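Protease Do-like 2, chloroplastic (Arabidopsis thaliana, PDB 4FLN) is a thylakoid serine protease of the Deg family that makes the primary cleavage in the photodamaged D1 protein of photosystem II. Local coordinates at residues B[85-99]-B[112-126]. Sequence-based numbering, arbitrary orientation.
Sequences KLLTNAHCVEHDTQV and AKVLVRGVDCDIALL
His-91 and Asp-122 meet through two bonds, one to each carboxylate oxygen. The ring ND1 of His-91 donates to OD2 of Asp-122 at 3.0 Å, and OD2 is tilted 18° from the ring plane. The backbone N of His-91 reaches OD1 of Asp-122 at 2.8 Å; both oxygens accept on their syn lone pairs. The side chain of Asp-122 extends away from its own backbone N (chi1 -165°), which brings the carboxylate to the weakly bonded helical turn at 90-93, and this double grip should restrict its rotation. Asn-89 holds the backbone of the same residue, its ND2 donating to Asp-122 O at 2.9 Å in a nearly straight bond, with the acceptor in the amide plane.

Farther out, strands 85-88 and 123-126 run antiparallel, with backbone bonds pairing Leu-86 with Leu-126 and Thr-88 with Ala-124. On the face shared by these pairs, Val-93 packs CG2 on CB of Ala-124 and CG1 on CD2 of Leu-126. Beyond the helical turn, Arg-117 forms a salt bridge to Asp-96, NH2 to OD1 at 2.6 Å, and its NH1 bonds weakly to Val-93 O. Ser-200 adjoins Asn-89 and His-91, consistent with the catalytic triad of a chymotrypsin-like protease, whose His and Asp are supplied by the N-terminal six-stranded barrel.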
ATOM      1  N   LYS B  85      28.846 -27.985 -28.703  1.00 63.01           N
ATOM      2  CA  LYS B  85      27.715 -27.107 -28.418  1.00 70.21           C
ATOM      3  C   LYS B  85      27.326 -26.995 -26.935  1.00 68.07           C
ATOM      4  O   LYS B  85      27.477 -27.939 -26.162  1.00 75.11           O
ATOM      5  CB  LYS B  85      26.514 -27.513 -29.281  1.00 79.96           C
ATOM      6  CG  LYS B  85      26.811 -27.497 -30.788  1.00 85.98           C
ATOM      7  CD  LYS B  85      25.656 -28.062 -31.618  1.00 90.35           C
ATOM      8  CE  LYS B  85      25.437 -29.560 -31.357  1.00 87.93           C
ATOM      9  NZ  LYS B  85      24.163 -30.092 -31.946  1.00 74.82           N
ATOM     10  N   LEU B  86      26.849 -25.813 -26.553  1.00 61.76           N
ATOM     11  CA  LEU B  86      26.282 -25.583 -25.227  1.00 59.58           C
ATOM     12  C   LEU B  86      24.800 -25.229 -25.330  1.00 60.35           C
ATOM     13  O   LEU B  86      24.394 -24.442 -26.181  1.00 69.00           O
ATOM     14  CB  LEU B  86      27.020 -24.453 -24.507  1.00 54.23           C
ATOM     15  CG  LEU B  86      28.476 -24.738 -24.164  1.00 51.54           C
ATOM     16  CD1 LEU B  86      29.103 -23.555 -23.445  1.00 46.48           C
ATOM     17  CD2 LEU B  86      28.558 -26.006 -23.318  1.00 51.73           C
ATOM     18  N   LEU B  87      23.997 -25.805 -24.452  1.00 57.26           N
ATOM     19  CA  LEU B  87      22.563 -25.551 -24.453  1.00 60.47           C
ATOM     20  C   LEU B  87      22.224 -24.520 -23.389  1.00 50.79           C
ATOM     21  O   LEU B  87      22.797 -24.535 -22.306  1.00 51.04           O
ATOM     22  CB  LEU B  87      21.821 -26.857 -24.166  1.00 63.02           C
ATOM     23  CG  LEU B  87      20.370 -26.992 -24.614  1.00 60.13           C
ATOM     24  CD1 LEU B  87      20.151 -26.267 -25.921  1.00 53.77           C
ATOM     25  CD2 LEU B  87      20.040 -28.464 -24.768  1.00 56.59           C
ATOM     26  N   THR B  88      21.293 -23.628 -23.689  1.00 46.98           N
ATOM     27  CA  THR B  88      20.822 -22.681 -22.682  1.00 44.61           C
ATOM     28  C   THR B  88      19.439 -22.128 -22.997  1.00 39.46           C
ATOM     29  O   THR B  88      18.819 -22.510 -23.975  1.00 42.29           O
ATOM     30  CB  THR B  88      21.813 -21.518 -22.478  1.00 48.55           C
ATOM     31  OG1 THR B  88      21.476 -20.817 -21.276  1.00 61.67           O
ATOM     32  CG2 THR B  88      21.771 -20.550 -23.652  1.00 40.66           C
ATOM     33  N   ASN B  89      18.942 -21.243 -22.143  1.00 42.70           N
ATOM     34  CA  ASN B  89      17.712 -20.535 -22.446  1.00 48.68           C
ATOM     35  C   ASN B  89      18.024 -19.374 -23.368  1.00 58.66           C
ATOM     36  O   ASN B  89      19.116 -18.813 -23.318  1.00 58.01           O
ATOM     37  CB  ASN B  89      17.039 -20.025 -21.179  1.00 48.63           C
ATOM     38  CG  ASN B  89      16.371 -21.123 -20.404  1.00 59.30           C
ATOM     39  OD1 ASN B  89      16.630 -21.308 -19.215  1.00 76.54           O
ATOM     40  ND2 ASN B  89      15.514 -21.873 -21.072  1.00 56.03           N
ATOM     41  N   ALA B  90      17.079 -19.010 -24.223  1.00 52.87           N
ATOM     42  CA  ALA B  90      17.334 -17.913 -25.129  1.00 44.88           C
ATOM     43  C   ALA B  90      17.373 -16.598 -24.353  1.00 46.35           C
ATOM     44  O   ALA B  90      18.148 -15.705 -24.672  1.00 49.14           O
ATOM     45  CB  ALA B  90      16.304 -17.884 -26.214  1.00 34.73           C
ATOM     46  N   HIS B  91      16.559 -16.497 -23.309  1.00 50.94           N
ATOM     47  CA  HIS B  91      16.489 -15.267 -22.525  1.00 48.54           C
ATOM     48  C   HIS B  91      17.804 -14.978 -21.796  1.00 52.74           C
ATOM     49  O   HIS B  91      18.099 -13.828 -21.467  1.00 61.29           O
ATOM     50  CB  HIS B  91      15.283 -15.259 -21.572  1.00 37.93           C
ATOM     51  CG  HIS B  91      15.527 -15.940 -20.257  1.00 59.29           C
ATOM     52  ND1 HIS B  91      14.874 -17.095 -19.883  1.00 60.28           N
ATOM     53  CD2 HIS B  91      16.331 -15.611 -19.216  1.00 63.16           C
ATOM     54  CE1 HIS B  91      15.272 -17.453 -18.675  1.00 58.35           C
ATOM     55  NE2 HIS B  91      16.153 -16.568 -18.246  1.00 57.92           N
ATOM     56  N   CYS B  92      18.609 -16.008 -21.571  1.00 45.33           N
ATOM     57  CA  CYS B  92      19.938 -15.798 -20.994  1.00 51.21           C
ATOM     58  C   CYS B  92      20.834 -14.963 -21.919  1.00 55.14           C
ATOM     59  O   CYS B  92      21.500 -14.042 -21.467  1.00 62.86           O
ATOM     60  CB  CYS B  92      20.625 -17.133 -20.648  1.00 40.02           C
ATOM     61  SG  CYS B  92      19.740 -18.144 -19.443  1.00 81.22           S
ATOM     62  N   VAL B  93      20.860 -15.317 -23.202  1.00 51.27           N
ATOM     63  CA  VAL B  93      21.694 -14.650 -24.196  1.00 49.94           C
ATOM     64  C   VAL B  93      20.943 -13.601 -25.007  1.00 53.21           C
ATOM     65  O   VAL B  93      21.470 -13.062 -25.974  1.00 57.07           O
ATOM     66  CB  VAL B  93      22.315 -15.652 -25.169  1.00 63.04           C
ATOM     67  CG1 VAL B  93      23.315 -16.538 -24.450  1.00 66.77           C
ATOM     68  CG2 VAL B  93      21.225 -16.476 -25.838  1.00 66.73           C
ATOM     69  N   GLU B  94      19.696 -13.346 -24.641  1.00 52.98           N
ATOM     70  CA  GLU B  94      18.875 -12.385 -25.363  1.00 57.36           C
ATOM     71  C   GLU B  94      19.577 -11.030 -25.550  1.00 64.81           C
ATOM     72  O   GLU B  94      20.210 -10.520 -24.627  1.00 64.89           O
ATOM     73  CB  GLU B  94      17.544 -12.212 -24.638  1.00 54.48           C
ATOM     74  CG  GLU B  94      16.951 -10.831 -24.738  1.00 75.61           C
ATOM     75  CD  GLU B  94      15.561 -10.759 -24.131  1.00 91.69           C
ATOM     76  OE1 GLU B  94      15.224  -9.716 -23.520  1.00 94.87           O
ATOM     77  OE2 GLU B  94      14.807 -11.749 -24.273  1.00 93.34           O
ATOM     78  N   HIS B  95      19.460 -10.468 -26.755  1.00 67.70           N
ATOM     79  CA  HIS B  95      20.113  -9.205 -27.130  1.00 57.88           C
ATOM     80  C   HIS B  95      21.591  -9.180 -26.751  1.00 53.41           C
ATOM     81  O   HIS B  95      22.082  -8.190 -26.207  1.00 50.21           O
ATOM     82  CB  HIS B  95      19.416  -7.995 -26.497  1.00 52.05           C
ATOM     83  CG  HIS B  95      18.029  -7.750 -26.999  1.00 54.92           C
ATOM     84  ND1 HIS B  95      16.909  -7.954 -26.222  1.00 59.84           N
ATOM     85  CD2 HIS B  95      17.578  -7.307 -28.198  1.00 63.07           C
ATOM     86  CE1 HIS B  95      15.828  -7.649 -26.918  1.00 64.34           C
ATOM     87  NE2 HIS B  95      16.206  -7.252 -28.121  1.00 67.14           N
ATOM     88  N   ASP B  96      22.306 -10.253 -27.061  1.00 52.97           N
ATOM     89  CA  ASP B  96      23.661 -10.401 -26.555  1.00 57.11           C
ATOM     90  C   ASP B  96      24.640  -9.406 -27.174  1.00 71.49           C
ATOM     91  O   ASP B  96      24.833  -9.372 -28.389  1.00 84.67           O
ATOM     92  CB  ASP B  96      24.153 -11.843 -26.764  1.00 60.20           C
ATOM     93  CG  ASP B  96      24.335 -12.202 -28.231  1.00 59.52           C
ATOM     94  OD1 ASP B  96      23.320 -12.282 -28.956  1.00 57.82           O
ATOM     95  OD2 ASP B  96      25.496 -12.416 -28.654  1.00 55.17           O
ATOM     96  N   THR B  97      25.253  -8.593 -26.321  1.00 73.69           N
ATOM     97  CA  THR B  97      26.379  -7.766 -26.728  1.00 75.44           C
ATOM     98  C   THR B  97      27.629  -8.631 -26.730  1.00 81.04           C
ATOM     99  O   THR B  97      28.424  -8.613 -27.670  1.00 90.41           O
ATOM    100  CB  THR B  97      26.581  -6.597 -25.772  1.00 70.36           C
ATOM    101  OG1 THR B  97      25.470  -5.697 -25.883  1.00 73.05           O
ATOM    102  CG2 THR B  97      27.861  -5.863 -26.105  1.00 70.61           C
ATOM    103  N   GLN B  98      27.789  -9.387 -25.652  1.00 74.98           N
ATOM    104  CA  GLN B  98      28.828 -10.399 -25.559  1.00 74.15           C
ATOM    105  C   GLN B  98      28.374 -11.497 -24.594  1.00 70.04           C
ATOM    106  O   GLN B  98      27.555 -11.266 -23.694  1.00 59.14           O
ATOM    107  CB  GLN B  98      30.158  -9.791 -25.112  1.00 71.04           C
ATOM    108  CG  GLN B  98      30.122  -9.176 -23.727  1.00 75.18           C
ATOM    109  CD  GLN B  98      31.458  -8.605 -23.306  1.00 83.45           C
ATOM    110  OE1 GLN B  98      31.762  -8.535 -22.117  1.00 86.44           O
ATOM    111  NE2 GLN B  98      32.265  -8.187 -24.279  1.00 86.18           N
ATOM    112  N   VAL B  99      28.905 -12.694 -24.794  1.00 55.52           N
ATOM    113  CA  VAL B  99      28.497 -13.832 -24.006  1.00 55.55           C
ATOM    114  C   VAL B  99      29.725 -14.618 -23.577  1.00 73.88           C
ATOM    115  O   VAL B  99      30.573 -14.991 -24.403  1.00 78.36           O
ATOM    116  CB  VAL B  99      27.533 -14.720 -24.801  1.00 60.78           C
ATOM    117  CG1 VAL B  99      27.165 -15.962 -23.999  1.00 70.34           C
ATOM    118  CG2 VAL B  99      26.290 -13.927 -25.177  1.00 51.55           C
ATOM    119  N   ALA B 112      31.767 -17.040 -25.770  1.00 68.96           N
ATOM    120  CA  ALA B 112      30.869 -17.922 -26.507  1.00 61.19           C
ATOM    121  C   ALA B 112      30.058 -17.182 -27.551  1.00 67.37           C
ATOM    122  O   ALA B 112      29.738 -16.002 -27.392  1.00 67.72           O
ATOM    123  CB  ALA B 112      29.939 -18.663 -25.543  1.00 49.82           C
ATOM    124  N   LYS B 113      29.721 -17.896 -28.618  1.00 73.58           N
ATOM    125  CA  LYS B 113      28.910 -17.340 -29.691  1.00 76.48           C
ATOM    126  C   LYS B 113      27.525 -17.994 -29.721  1.00 61.99           C
ATOM    127  O   LYS B 113      27.393 -19.193 -29.467  1.00 61.23           O
ATOM    128  CB  LYS B 113      29.622 -17.516 -31.030  1.00 77.75           C
ATOM    129  N   VAL B 114      26.503 -17.213 -30.056  1.00 47.25           N
ATOM    130  CA  VAL B 114      25.150 -17.745 -30.123  1.00 53.03           C
ATOM    131  C   VAL B 114      24.843 -18.238 -31.532  1.00 61.37           C
ATOM    132  O   VAL B 114      24.586 -17.439 -32.442  1.00 63.52           O
ATOM    133  CB  VAL B 114      24.126 -16.642 -29.819  1.00 48.14           C
ATOM    134  CG1 VAL B 114      22.736 -17.233 -29.633  1.00 40.13           C
ATOM    135  CG2 VAL B 114      24.555 -15.850 -28.606  1.00 53.41           C
ATOM    136  N   LEU B 115      24.803 -19.560 -31.682  1.00 58.34           N
ATOM    137  CA  LEU B 115      24.561 -20.202 -32.969  1.00 54.90           C
ATOM    138  C   LEU B 115      23.143 -19.964 -33.470  1.00 65.75           C
ATOM    139  O   LEU B 115      22.937 -19.475 -34.583  1.00 72.26           O
ATOM    140  CB  LEU B 115      24.800 -21.709 -32.867  1.00 50.91           C
ATOM    141  CG  LEU B 115      26.225 -22.201 -32.604  1.00 59.03           C
ATOM    142  CD1 LEU B 115      26.261 -23.718 -32.612  1.00 62.13           C
ATOM    143  CD2 LEU B 115      27.187 -21.644 -33.637  1.00 52.38           C
ATOM    144  N   VAL B 116      22.163 -20.340 -32.656  1.00 57.85           N
ATOM    145  CA  VAL B 116      20.772 -20.208 -33.053  1.00 52.06           C
ATOM    146  C   VAL B 116      19.884 -20.093 -31.829  1.00 53.18           C
ATOM    147  O   VAL B 116      20.166 -20.688 -30.796  1.00 63.00           O
ATOM    148  CB  VAL B 116      20.339 -21.411 -33.925  1.00 60.36           C
ATOM    149  CG1 VAL B 116      20.486 -22.719 -33.153  1.00 55.79           C
ATOM    150  CG2 VAL B 116      18.924 -21.226 -34.443  1.00 67.75           C
ATOM    151  N   ARG B 117      18.809 -19.325 -31.932  1.00 50.73           N
ATOM    152  CA  ARG B 117      17.931 -19.182 -30.787  1.00 48.99           C
ATOM    153  C   ARG B 117      16.440 -19.226 -31.128  1.00 52.63           C
ATOM    154  O   ARG B 117      15.933 -18.358 -31.833  1.00 50.86           O
ATOM    155  CB  ARG B 117      18.281 -17.891 -30.052  1.00 41.74           C
ATOM    156  CG  ARG B 117      18.113 -16.652 -30.884  1.00 32.33           C
ATOM    157  CD  ARG B 117      18.701 -15.441 -30.194  1.00 46.75           C
ATOM    158  NE  ARG B 117      20.130 -15.294 -30.453  1.00 60.51           N
ATOM    159  CZ  ARG B 117      20.913 -14.428 -29.823  1.00 63.04           C
ATOM    160  NH1 ARG B 117      20.410 -13.638 -28.883  1.00 63.58           N
ATOM    161  NH2 ARG B 117      22.197 -14.353 -30.128  1.00 63.86           N
ATOM    162  N   GLY B 118      15.743 -20.253 -30.644  1.00 55.22           N
ATOM    163  CA  GLY B 118      14.290 -20.249 -30.637  1.00 56.10           C
ATOM    164  C   GLY B 118      13.721 -19.365 -29.541  1.00 59.19           C
ATOM    165  O   GLY B 118      13.947 -19.611 -28.359  1.00 64.54           O
ATOM    166  N   VAL B 119      12.914 -18.383 -29.909  1.00 58.69           N
ATOM    167  CA  VAL B 119      12.356 -17.484 -28.904  1.00 62.02           C
ATOM    168  C   VAL B 119      11.143 -18.035 -28.148  1.00 63.89           C
ATOM    169  O   VAL B 119      11.035 -17.844 -26.939  1.00 59.18           O
ATOM    170  CB  VAL B 119      12.009 -16.127 -29.497  1.00 62.45           C
ATOM    171  CG1 VAL B 119      10.817 -15.525 -28.759  1.00 66.25           C
ATOM    172  CG2 VAL B 119      13.230 -15.216 -29.436  1.00 63.86           C
ATOM    173  N   ASP B 120      10.237 -18.709 -28.854  1.00 71.19           N
ATOM    174  CA  ASP B 120       9.006 -19.204 -28.236  1.00 74.50           C
ATOM    175  C   ASP B 120       9.157 -20.516 -27.451  1.00 68.22           C
ATOM    176  O   ASP B 120       8.315 -20.840 -26.612  1.00 63.09           O
ATOM    177  CB  ASP B 120       7.837 -19.265 -29.242  1.00 77.44           C
ATOM    178  CG  ASP B 120       8.253 -19.769 -30.608  1.00 79.39           C
ATOM    179  OD1 ASP B 120       9.458 -19.730 -30.918  1.00 81.95           O
ATOM    180  OD2 ASP B 120       7.368 -20.193 -31.381  1.00 82.33           O
ATOM    181  N   CYS B 121      10.216 -21.270 -27.727  1.00 65.67           N
ATOM    182  CA  CYS B 121      10.554 -22.433 -26.906  1.00 52.91           C
ATOM    183  C   CYS B 121      11.651 -22.106 -25.886  1.00 55.75           C
ATOM    184  O   CYS B 121      12.046 -22.965 -25.089  1.00 58.02           O
ATOM    185  CB  CYS B 121      10.990 -23.598 -27.791  1.00 54.71           C
ATOM    186  SG  CYS B 121      12.442 -23.230 -28.798  1.00 73.15           S
ATOM    187  N   ASP B 122      12.145 -20.867 -25.940  1.00 50.31           N
ATOM    188  CA  ASP B 122      13.211 -20.361 -25.064  1.00 50.68           C
ATOM    189  C   ASP B 122      14.467 -21.232 -24.965  1.00 51.34           C
ATOM    190  O   ASP B 122      14.897 -21.623 -23.879  1.00 50.20           O
ATOM    191  CB  ASP B 122      12.691 -20.002 -23.668  1.00 56.89           C
ATOM    192  CG  ASP B 122      13.684 -19.150 -22.880  1.00 69.84           C
ATOM    193  OD1 ASP B 122      14.524 -18.467 -23.510  1.00 68.45           O
ATOM    194  OD2 ASP B 122      13.628 -19.164 -21.634  1.00 75.96           O
ATOM    195  N   ILE B 123      15.058 -21.522 -26.111  1.00 48.29           N
ATOM    196  CA  ILE B 123      16.266 -22.323 -26.161  1.00 49.08           C
ATOM    197  C   ILE B 123      17.321 -21.598 -26.988  1.00 48.80           C
ATOM    198  O   ILE B 123      17.001 -20.890 -27.945  1.00 46.79           O
ATOM    199  CB  ILE B 123      15.983 -23.727 -26.767  1.00 60.49           C
ATOM    200  CG1 ILE B 123      15.067 -24.532 -25.848  1.00 53.96           C
ATOM    201  CG2 ILE B 123      17.276 -24.495 -27.020  1.00 57.00           C
ATOM    202  CD1 ILE B 123      14.663 -25.862 -26.427  1.00 59.68           C
ATOM    203  N   ALA B 124      18.581 -21.752 -26.605  1.00 48.34           N
ATOM    204  CA  ALA B 124      19.660 -21.214 -27.411  1.00 56.32           C
ATOM    205  C   ALA B 124      20.839 -22.160 -27.371  1.00 54.51           C
ATOM    206  O   ALA B 124      21.096 -22.809 -26.357  1.00 58.33           O
ATOM    207  CB  ALA B 124      20.057 -19.827 -26.947  1.00 30.59           C
ATOM    208  N   LEU B 125      21.533 -22.254 -28.498  1.00 46.94           N
ATOM    209  CA  LEU B 125      22.726 -23.062 -28.589  1.00 51.88           C
ATOM    210  C   LEU B 125      23.901 -22.107 -28.612  1.00 56.62           C
ATOM    211  O   LEU B 125      23.793 -21.006 -29.147  1.00 67.76           O
ATOM    212  CB  LEU B 125      22.688 -23.901 -29.857  1.00 61.52           C
ATOM    213  CG  LEU B 125      22.993 -25.386 -29.681  1.00 69.87           C
ATOM    214  CD1 LEU B 125      22.257 -25.931 -28.475  1.00 66.42           C
ATOM    215  CD2 LEU B 125      22.613 -26.152 -30.939  1.00 70.13           C
ATOM    216  N   LEU B 126      25.011 -22.506 -28.006  1.00 49.53           N
ATOM    217  CA  LEU B 126      26.216 -21.690 -28.048  1.00 54.49           C
ATOM    218  C   LEU B 126      27.411 -22.532 -28.480  1.00 61.88           C
ATOM    219  O   LEU B 126      27.485 -23.736 -28.185  1.00 53.28           O
ATOM    220  CB  LEU B 126      26.505 -21.063 -26.682  1.00 52.97           C
ATOM    221  CG  LEU B 126      25.448 -20.263 -25.928  1.00 46.17           C
ATOM    222  CD1 LEU B 126      25.975 -19.938 -24.545  1.00 45.34           C
ATOM    223  CD2 LEU B 126      25.083 -18.992 -26.659  1.00 50.35           C
TER